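Local coordinates for protein mannose-specific lectin 1 chain 2 (Remusatia vivipara, PDB 3R0E) that probably binds mannose and agglutinates rabbit erythrocytes, as one chain of a secreted bulb-type lectin, at residues L8-Q13 with Q85-L90; K63-I68 with R80-Q85. All blocks are in the same frame, centred on the assembly; numbering follows the deposited sequence.

Overall arrangement
Interactions 1 and 2 lie side by side, their centres about 9 Å apart, within a bulb-type lectin domain made of three antiparallel sheets, the beta-prism II fold. Along the chain both segments of interaction 2 fall between the two segments of interaction 1, apart from the shared Q85, which ends one segment and begins the next. The residues from R80 to L90 run through both: they leave the sheet containing strands 66-69 and 75-78, pass K63 and G64, and enter the sheet where strand 89-92 lies between 8-10 and 98-107. Y88 packs on K63 and G64. Together they join two walls of the prism. The L66 and L90 side chains lie about 7 and 9 Å from that of W45, part of a mannose site inferred from relatives.

Interaction 1 of 2, residues L8-Q13 with Q85-L90; sequences LLFSGQ and QGEYVL
L9 and L90 face each other as a hydrogen-bonded antiparallel pair. L9 N donates a hydrogen bond to L90 O at 2.9 Å, in the carbonyl plane, and L90 N returns a bond to L9 O at 2.7 Å that is nearly straight (173° at the hydrogen). Their side chains meet at the base, L9 CB lying 4.1 Å from L90 CB. L9 also packs on L58 of strand 57-60, in the neighbouring sheet, and L90 on I100 of strand 98-107. Strand 8-10 is outermost, within this chain, of the three-stranded sheet of the beta-prism II fold, with 89-92 as the central strand. On the opposite face V89 and F10 form the neighbouring non-hydrogen-bonded pair. V89 CG2 sits over the phenyl ring in a CH-pi contact, 3.9 Å from the F10 ring centroid and 22° off its normal, while L8 CD2 touches the same methyl. Aromatic side chains of another protein chain pack on both F10 and V89. Beyond the strand end, S11 grips Y88 twice: S11 N bonds to Y88 O at 2.9 Å, and S11 OG accepts Y88 N at 2.8 Å while also bonding to N61 O. In the type II turn from F10 to Q13, Q13 N bonds to F10 O, and the Q13 side chain returns to accept a hydrogen bond from F10 N at Q13 OE1 (3.0 Å).

Interaction 2 of 2, residues K63-I68 with R80-Q85; sequences KGELII and RSSSKQ
The peptide carbonyl of G64 is approached from above its plane by S81 OG, which donates to G64 O at 2.8 Å, 35° out of the plane, so it does not follow a lone pair. The K63 carbonyl is met closer to its plane: S83 N donates a bent hydrogen bond to K63 O at 2.8 Å, tilted by only 15°. At the E65 carboxylate a water joins S82 OG to E65 OE1, though its 2.5 Å separation from E65 OE1 is short and makes that bond doubtful. The extended E65 side chain runs past the backbone of R80 and S81, with E65 CG 3.8 Å from S81 N.

S81 has chi1 66°, which sets OG between its backbone nitrogen and carbonyl carbon and turns it to G64; the same hydroxyl is also hydrogen-bonded to S79 OG. K63 lies along the opposing backbone, with K63 CB 3.4 Å from S83 O and K63 CD 3.5 Å from the same oxygen. Bends at chi2 and chi3 then carry the ammonium group toward the Q85 amide, but K63 NZ stays 4.0 Å from Q85 OE1, a proximity without a hydrogen bond. Before strand 66-69, N61 OD1 accepts both K63 N and E65 N, fixing the backbone that offers these carbonyls. The contact thus ties the turn of the 57-60/66-69 beta hairpin to the irregular connection that leads from strand 75-78 into the next sheet of the beta-prism II lectin domain.

Interaction 1 of 2, residues L8-Q13 with Q85-L90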
loop_
_atom_site.group_PDB
_atom_site.type_symbol
_atom_site.label_atom_id
_atom_site.label_comp_id
_atom_site.label_asym_id
_atom_site.label_seq_id
_atom_site.Cartn_x
_atom_site.Cartn_y
_atom_site.Cartn_z
ATOM N N LEU B 8 -5.763 3.350 -1.991
ATOM C CA LEU B 8 -5.617 2.286 -0.999
ATOM C C LEU B 8 -6.934 1.601 -0.665
ATOM O O LEU B 8 -7.985 2.246 -0.627
ATOM C CB LEU B 8 -5.013 2.835 0.298
ATOM C CG LEU B 8 -3.731 3.672 0.301
ATOM C CD1 LEU B 8 -3.508 4.291 1.689
ATOM C CD2 LEU B 8 -2.522 2.866 -0.133
ATOM N N LEU B 9 -6.868 0.297 -0.398
ATOM C CA LEU B 9 -7.998 -0.414 0.197
ATOM C C LEU B 9 -7.495 -1.323 1.311
ATOM O O LEU B 9 -6.756 -2.274 1.058
ATOM C CB LEU B 9 -8.764 -1.207 -0.861
ATOM C CG LEU B 9 -10.158 -1.733 -0.526
ATOM C CD1 LEU B 9 -11.164 -0.594 -0.457
ATOM C CD2 LEU B 9 -10.571 -2.750 -1.582
ATOM N N PHE B 10 -7.875 -1.010 2.544
ATOM C CA PHE B 10 -7.444 -1.780 3.695
ATOM C C PHE B 10 -8.468 -2.854 3.986
ATOM O O PHE B 10 -9.632 -2.738 3.580
ATOM C CB PHE B 10 -7.278 -0.893 4.932
ATOM C CG PHE B 10 -6.166 0.108 4.816
ATOM C CD1 PHE B 10 -4.863 -0.240 5.155
ATOM C CD2 PHE B 10 -6.417 1.399 4.355
ATOM C CE1 PHE B 10 -3.833 0.681 5.032
ATOM C CE2 PHE B 10 -5.390 2.322 4.236
ATOM C CZ PHE B 10 -4.102 1.973 4.583
ATOM N N SER B 11 -8.024 -3.883 4.707
ATOM C CA SER B 11 -8.892 -4.942 5.192
ATOM C C SER B 11 -10.164 -4.376 5.798
ATOM O O SER B 11 -10.114 -3.434 6.578
ATOM C CB SER B 11 -8.139 -5.792 6.228
ATOM O OG SER B 11 -6.983 -6.387 5.654
ATOM N N GLY B 12 -11.305 -4.945 5.423
ATOM C CA GLY B 12 -12.599 -4.469 5.915
ATOM C C GLY B 12 -13.257 -3.403 5.049
ATOM O O GLY B 12 -14.470 -3.230 5.110
ATOM N N GLN B 13 -12.471 -2.685 4.247
ATOM C CA GLN B 13 -13.029 -1.640 3.396
ATOM C C GLN B 13 -13.704 -2.250 2.168
ATOM O O GLN B 13 -13.336 -3.346 1.718
ATOM C CB GLN B 13 -11.971 -0.613 2.984
ATOM C CG GLN B 13 -11.452 0.210 4.141
ATOM C CD GLN B 13 -10.669 1.424 3.698
ATOM O OE1 GLN B 13 -9.681 1.317 2.960
ATOM N NE2 GLN B 13 -11.100 2.593 4.152
ATOM N N GLN B 85 -3.390 -14.300 9.244
ATOM C CA GLN B 85 -4.303 -13.316 9.799
ATOM C C GLN B 85 -3.603 -11.982 10.102
ATOM O O GLN B 85 -2.501 -11.961 10.670
ATOM C CB GLN B 85 -4.923 -13.873 11.075
ATOM C CG GLN B 85 -5.755 -12.875 11.868
ATOM C CD GLN B 85 -7.245 -13.009 11.619
ATOM O OE1 GLN B 85 -7.728 -14.063 11.202
ATOM N NE2 GLN B 85 -7.985 -11.941 11.895
ATOM N N GLY B 86 -4.244 -10.877 9.718
ATOM C CA GLY B 86 -3.785 -9.549 10.113
ATOM C C GLY B 86 -4.326 -8.407 9.273
ATOM O O GLY B 86 -5.363 -8.530 8.609
ATOM N N GLU B 87 -3.607 -7.290 9.309
ATOM C CA GLU B 87 -3.986 -6.106 8.558
ATOM C C GLU B 87 -3.378 -6.125 7.132
ATOM O O GLU B 87 -2.167 -6.264 6.983
ATOM C CB GLU B 87 -3.570 -4.863 9.343
ATOM C CG GLU B 87 -4.043 -3.534 8.741
ATOM C CD GLU B 87 -3.564 -2.309 9.537
ATOM O OE1 GLU B 87 -3.946 -1.184 9.155
ATOM O OE2 GLU B 87 -2.814 -2.470 10.540
ATOM N N TYR B 88 -4.219 -5.999 6.101
ATOM C CA TYR B 88 -3.746 -5.970 4.714
ATOM C C TYR B 88 -4.142 -4.691 3.983
ATOM O O TYR B 88 -5.119 -4.034 4.345
ATOM C CB TYR B 88 -4.249 -7.191 3.935
ATOM C CG TYR B 88 -3.577 -8.481 4.346
ATOM C CD1 TYR B 88 -3.918 -9.123 5.546
ATOM C CD2 TYR B 88 -2.599 -9.064 3.542
ATOM C CE1 TYR B 88 -3.309 -10.285 5.932
ATOM C CE2 TYR B 88 -1.985 -10.252 3.919
ATOM C CZ TYR B 88 -2.342 -10.855 5.119
ATOM O OH TYR B 88 -1.734 -12.033 5.496
ATOM N N VAL B 89 -3.378 -4.342 2.954
ATOM C CA VAL B 89 -3.688 -3.192 2.115
ATOM C C VAL B 89 -3.545 -3.571 0.642
ATOM O O VAL B 89 -2.602 -4.275 0.269
ATOM C CB VAL B 89 -2.802 -1.956 2.468
ATOM C CG1 VAL B 89 -1.324 -2.223 2.218
ATOM C CG2 VAL B 89 -3.270 -0.697 1.722
ATOM N N LEU B 90 -4.501 -3.132 -0.173
ATOM C CA LEU B 90 -4.376 -3.172 -1.626
ATOM C C LEU B 90 -3.933 -1.782 -2.073
ATOM O O LEU B 90 -4.600 -0.785 -1.777
ATOM C CB LEU B 90 -5.709 -3.561 -2.291
ATOM C CG LEU B 90 -5.866 -3.419 -3.819
ATOM C CD1 LEU B 90 -4.988 -4.398 -4.605
ATOM C CD2 LEU B 90 -7.340 -3.584 -4.236
#

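Interaction 2 of 2, residues K63-I68 with R80-Q85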
loop_
_atom_site.group_PDB
_atom_site.type_symbol
_atom_site.label_atom_id
_atom_site.label_comp_id
_atom_site.label_asym_id
_atom_site.label_seq_id
_atom_site.Cartn_x
_atom_site.Cartn_y
_atom_site.Cartn_z
ATOM N N LYS B 63 -7.056 -11.722 5.846
ATOM C CA LYS B 63 -6.071 -12.743 5.471
ATOM C C LYS B 63 -5.432 -12.386 4.133
ATOM O O LYS B 63 -4.610 -13.137 3.614
ATOM C CB LYS B 63 -6.713 -14.132 5.380
ATOM C CG LYS B 63 -7.654 -14.509 6.525
ATOM C CD LYS B 63 -7.049 -15.576 7.407
ATOM C CE LYS B 63 -8.096 -16.644 7.762
ATOM N NZ LYS B 63 -7.778 -17.380 9.034
ATOM N N GLY B 64 -5.820 -11.244 3.568
ATOM C CA GLY B 64 -5.232 -10.773 2.317
ATOM C C GLY B 64 -5.927 -11.274 1.073
ATOM O O GLY B 64 -5.396 -11.145 -0.030
ATOM N N GLU B 65 -7.115 -11.841 1.234
ATOM C CA GLU B 65 -7.893 -12.286 0.087
ATOM C C GLU B 65 -8.850 -11.206 -0.397
ATOM O O GLU B 65 -9.630 -10.663 0.377
ATOM C CB GLU B 65 -8.664 -13.572 0.397
ATOM C CG GLU B 65 -8.968 -14.394 -0.857
ATOM C CD GLU B 65 -9.792 -15.653 -0.581
ATOM O OE1 GLU B 65 -9.839 -16.117 0.582
ATOM O OE2 GLU B 65 -10.397 -16.181 -1.542
ATOM N N LEU B 66 -8.781 -10.909 -1.687
ATOM C CA LEU B 66 -9.650 -9.927 -2.300
ATOM C C LEU B 66 -10.819 -10.627 -2.997
ATOM O O LEU B 66 -10.618 -11.511 -3.830
ATOM C CB LEU B 66 -8.849 -9.088 -3.291
ATOM C CG LEU B 66 -9.509 -7.847 -3.874
ATOM C CD1 LEU B 66 -9.643 -6.744 -2.830
ATOM C CD2 LEU B 66 -8.689 -7.368 -5.058
ATOM N N ILE B 67 -12.042 -10.231 -2.650
ATOM C CA ILE B 67 -13.229 -10.937 -3.122
ATOM C C ILE B 67 -14.309 -10.024 -3.702
ATOM O O ILE B 67 -14.619 -8.976 -3.131
ATOM C CB ILE B 67 -13.852 -11.794 -2.001
ATOM C CG1 ILE B 67 -12.814 -12.777 -1.450
ATOM C CG2 ILE B 67 -15.067 -12.540 -2.531
ATOM C CD1 ILE B 67 -13.307 -13.650 -0.332
ATOM N N ILE B 68 -14.868 -10.435 -4.842
ATOM C CA ILE B 68 -16.066 -9.807 -5.363
ATOM C C ILE B 68 -17.263 -10.649 -4.953
ATOM O O ILE B 68 -17.282 -11.874 -5.135
ATOM C CB ILE B 68 -16.050 -9.620 -6.895
ATOM C CG1 ILE B 68 -14.824 -8.815 -7.339
ATOM C CG2 ILE B 68 -17.319 -8.899 -7.356
ATOM C CD1 ILE B 68 -14.598 -8.811 -8.852
ATOM N N ARG B 80 -7.816 -15.446 -4.457
ATOM C CA ARG B 80 -7.314 -16.749 -3.990
ATOM C C ARG B 80 -5.933 -16.663 -3.339
ATOM O O ARG B 80 -5.072 -17.519 -3.558
ATOM C CB ARG B 80 -7.326 -17.771 -5.136
ATOM C CG ARG B 80 -8.707 -18.339 -5.406
ATOM C CD ARG B 80 -8.912 -18.679 -6.867
ATOM N NE ARG B 80 -10.328 -18.943 -7.125
ATOM C CZ ARG B 80 -10.845 -19.262 -8.311
ATOM N NH1 ARG B 80 -10.069 -19.369 -9.392
ATOM N NH2 ARG B 80 -12.153 -19.475 -8.417
ATOM N N SER B 81 -5.740 -15.629 -2.526
ATOM C CA SER B 81 -4.433 -15.313 -1.976
ATOM C C SER B 81 -4.422 -15.326 -0.444
ATOM O O SER B 81 -3.619 -14.640 0.179
ATOM C CB SER B 81 -3.950 -13.963 -2.530
ATOM O OG SER B 81 -4.766 -12.871 -2.093
ATOM N N SER B 82 -5.291 -16.129 0.161
ATOM C CA SER B 82 -5.365 -16.240 1.622
ATOM C C SER B 82 -3.992 -16.464 2.248
ATOM O O SER B 82 -3.196 -17.262 1.754
ATOM C CB SER B 82 -6.321 -17.362 2.034
ATOM O OG SER B 82 -6.820 -17.159 3.351
ATOM N N SER B 83 -3.722 -15.737 3.328
ATOM C CA SER B 83 -2.439 -15.793 4.030
ATOM C C SER B 83 -2.671 -15.640 5.543
ATOM O O SER B 83 -3.784 -15.820 6.035
ATOM C CB SER B 83 -1.500 -14.711 3.481
ATOM O OG SER B 83 -0.294 -14.614 4.222
ATOM N N LYS B 84 -1.622 -15.309 6.280
ATOM C CA LYS B 84 -1.700 -15.212 7.733
ATOM C C LYS B 84 -2.622 -14.057 8.185
ATOM O O LYS B 84 -2.637 -12.981 7.581
ATOM C CB LYS B 84 -0.284 -15.067 8.307
ATOM C CG LYS B 84 -0.198 -15.088 9.823
ATOM C CD LYS B 84 1.019 -14.285 10.326
ATOM C CE LYS B 84 0.809 -13.828 11.781
ATOM N NZ LYS B 84 2.027 -13.162 12.335
ATOM N N GLN B 85 -3.390 -14.300 9.244
ATOM C CA GLN B 85 -4.303 -13.316 9.799
ATOM C C GLN B 85 -3.603 -11.982 10.102
ATOM O O GLN B 85 -2.501 -11.961 10.670
ATOM C CB GLN B 85 -4.923 -13.873 11.075
ATOM C CG GLN B 85 -5.755 -12.875 11.868
ATOM C CD GLN B 85 -7.245 -13.009 11.619
ATOM O OE1 GLN B 85 -7.728 -14.063 11.202
ATOM N NE2 GLN B 85 -7.985 -11.941 11.895
HETATM O O HOH W 1 -9.489 -15.886 3.002
#